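Local coordinates for pilotin OutS (Dickeya dadantii, PDB 3UTK), which is an outer-membrane lipoprotein pilotin of the type II secretion system that interacts with the secretin OutD and is required for exporting pectate lyases and cellulases, at residues R120-T123 and P124-A128. Numbering follows the deposited sequence.
Sequences RTMT and PFLDA
Thr121 O lies 3.7 Å from Pro124 CD where helix 111-121 gives way to helix 123-131, a helix-to-helix junction in an all-alpha fold of perpendicular hairpins. Met122, between the two helices, starts the hydrogen bonding of the second one. Met122 O accepts Leu126 N at 3.0 Å with an N-H...O angle of 172°, the i to i+4 spacing of an alpha-helix, and also takes a weak bond from Phe125 N, bent to 123°. The Met122 side chain is buried and bent at chi2 (-78°) and again at chi3, which brings CE within 3.8 Å of Phe125 CD2, meeting the ring obliquely. These two side chains run alongside each other; both touch Ser54 of helix 40-60, and Phe125 reaches on to Thr75, Ala76 and Val79 of helix 69-82. Nearer the backbone, Met122 CB approaches Leu126 CG at 4.2 Å. Thr123 adds the next i to i+4 bond: Asp127 N donates to Thr123 O at 2.8 Å. The Thr123 methyl, CG2, lies anti to the backbone N, whereas OG1 is anti to the carbonyl carbon; CG2 therefore faces the following helical turn, 3.7 Å from Asp127 OD2.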
ATOM      1  N   ARG A 120       3.743  12.997   2.499  1.00 19.04           N
ATOM      2  CA  ARG A 120       3.936  13.431   3.877  1.00 20.85           C
ATOM      3  C   ARG A 120       3.868  12.282   4.877  1.00 19.12           C
ATOM      4  O   ARG A 120       4.670  12.241   5.801  1.00 22.42           O
ATOM      5  CB  ARG A 120       2.918  14.513   4.267  1.00 22.33           C
ATOM      6  CG  ARG A 120       3.128  15.084   5.672  1.00 26.72           C
ATOM      7  CD  ARG A 120       2.017  16.056   6.056  1.00 32.17           C
ATOM      8  NE  ARG A 120       1.676  15.966   7.475  1.00 40.81           N
ATOM      9  CZ  ARG A 120       0.468  15.654   7.943  1.00 42.94           C
ATOM     10  NH1 ARG A 120      -0.537  15.404   7.105  1.00 36.71           N
ATOM     11  NH2 ARG A 120       0.266  15.598   9.252  1.00 48.37           N
ATOM     12  N   THR A 121       2.944  11.338   4.670  1.00 16.12           N
ATOM     13  CA  THR A 121       2.601  10.374   5.723  1.00 20.83           C
ATOM     14  C   THR A 121       3.145   8.958   5.542  1.00 20.33           C
ATOM     15  O   THR A 121       3.109   8.163   6.476  1.00 20.59           O
ATOM     16  CB  THR A 121       1.071  10.217   5.860  1.00 21.30           C
ATOM     17  OG1 THR A 121       0.549   9.656   4.645  1.00 21.81           O
ATOM     18  CG2 THR A 121       0.401  11.567   6.129  1.00 21.62           C
ATOM     19  N   MET A 122       3.636   8.629   4.350  1.00 19.14           N
ATOM     20  CA  MET A 122       3.930   7.230   4.034  1.00 21.82           C
ATOM     21  C   MET A 122       5.367   6.806   4.339  1.00 21.29           C
ATOM     22  O   MET A 122       5.741   5.659   4.099  1.00 22.56           O
ATOM     23  CB  MET A 122       3.588   6.931   2.566  1.00 19.92           C
ATOM     24  CG  MET A 122       2.091   6.813   2.282  1.00 23.39           C
ATOM     25  SD  MET A 122       1.452   5.210   2.825  1.00 26.23           S
ATOM     26  CE  MET A 122       2.284   4.099   1.684  1.00 23.09           C
ATOM     27  N   THR A 123       6.168   7.716   4.880  1.00 20.47           N
ATOM     28  CA  THR A 123       7.583   7.416   5.122  1.00 22.93           C
ATOM     29  C   THR A 123       7.890   6.061   5.801  1.00 22.71           C
ATOM     30  O   THR A 123       8.775   5.342   5.353  1.00 22.69           O
ATOM     31  CB  THR A 123       8.288   8.541   5.905  1.00 26.89           C
ATOM     32  OG1 THR A 123       8.136   9.781   5.204  1.00 31.67           O
ATOM     33  CG2 THR A 123       9.766   8.232   6.050  1.00 31.30           C
ATOM     34  N   PRO A 124       7.188   5.720   6.897  1.00 24.46           N
ATOM     35  CA  PRO A 124       7.520   4.442   7.544  1.00 25.69           C
ATOM     36  C   PRO A 124       7.349   3.221   6.629  1.00 24.78           C
ATOM     37  O   PRO A 124       8.159   2.287   6.683  1.00 25.69           O
ATOM     38  CB  PRO A 124       6.541   4.383   8.725  1.00 26.48           C
ATOM     39  CG  PRO A 124       6.232   5.821   9.020  1.00 25.85           C
ATOM     40  CD  PRO A 124       6.205   6.494   7.678  1.00 25.68           C
ATOM     41  N   PHE A 125       6.319   3.224   5.792  1.00 21.76           N
ATOM     42  CA  PHE A 125       6.109   2.093   4.898  1.00 21.71           C
ATOM     43  C   PHE A 125       7.128   2.112   3.756  1.00 20.96           C
ATOM     44  O   PHE A 125       7.653   1.071   3.375  1.00 22.63           O
ATOM     45  CB  PHE A 125       4.678   2.066   4.363  1.00 18.49           C
ATOM     46  CG  PHE A 125       4.315   0.788   3.663  1.00 19.37           C
ATOM     47  CD1 PHE A 125       4.247  -0.405   4.358  1.00 23.43           C
ATOM     48  CD2 PHE A 125       4.049   0.781   2.302  1.00 19.40           C
ATOM     49  CE1 PHE A 125       3.911  -1.585   3.706  1.00 24.94           C
ATOM     50  CE2 PHE A 125       3.715  -0.390   1.646  1.00 20.02           C
ATOM     51  CZ  PHE A 125       3.646  -1.574   2.347  1.00 22.96           C
ATOM     52  N   LEU A 126       7.417   3.298   3.216  1.00 20.30           N
ATOM     53  CA  LEU A 126       8.420   3.393   2.159  1.00 19.86           C
ATOM     54  C   LEU A 126       9.804   2.984   2.683  1.00 21.87           C
ATOM     55  O   LEU A 126      10.594   2.372   1.965  1.00 24.22           O
ATOM     56  CB  LEU A 126       8.462   4.795   1.539  1.00 20.17           C
ATOM     57  CG  LEU A 126       7.120   5.346   1.045  1.00 20.36           C
ATOM     58  CD1 LEU A 126       7.305   6.690   0.358  1.00 22.77           C
ATOM     59  CD2 LEU A 126       6.395   4.368   0.128  1.00 21.04           C
ATOM     60  N   ASP A 127      10.092   3.319   3.937  1.00 23.92           N
ATOM     61  CA  ASP A 127      11.351   2.893   4.560  1.00 26.25           C
ATOM     62  C   ASP A 127      11.460   1.364   4.621  1.00 28.24           C
ATOM     63  O   ASP A 127      12.526   0.785   4.368  1.00 30.61           O
ATOM     64  CB  ASP A 127      11.479   3.468   5.971  1.00 27.99           C
ATOM     65  CG  ASP A 127      11.957   4.911   5.979  1.00 33.21           C
ATOM     66  OD1 ASP A 127      12.243   5.462   4.895  1.00 33.96           O
ATOM     67  OD2 ASP A 127      12.063   5.488   7.083  1.00 36.34           O
ATOM     68  N   ALA A 128      10.350   0.719   4.961  1.00 25.65           N
ATOM     69  CA  ALA A 128      10.289  -0.740   5.045  1.00 26.99           C
ATOM     70  C   ALA A 128      10.558  -1.373   3.685  1.00 27.10           C
ATOM     71  O   ALA A 128      11.100  -2.475   3.580  1.00 26.34           O
ATOM     72  CB  ALA A 128       8.930  -1.176   5.569  1.00 28.79           C
TER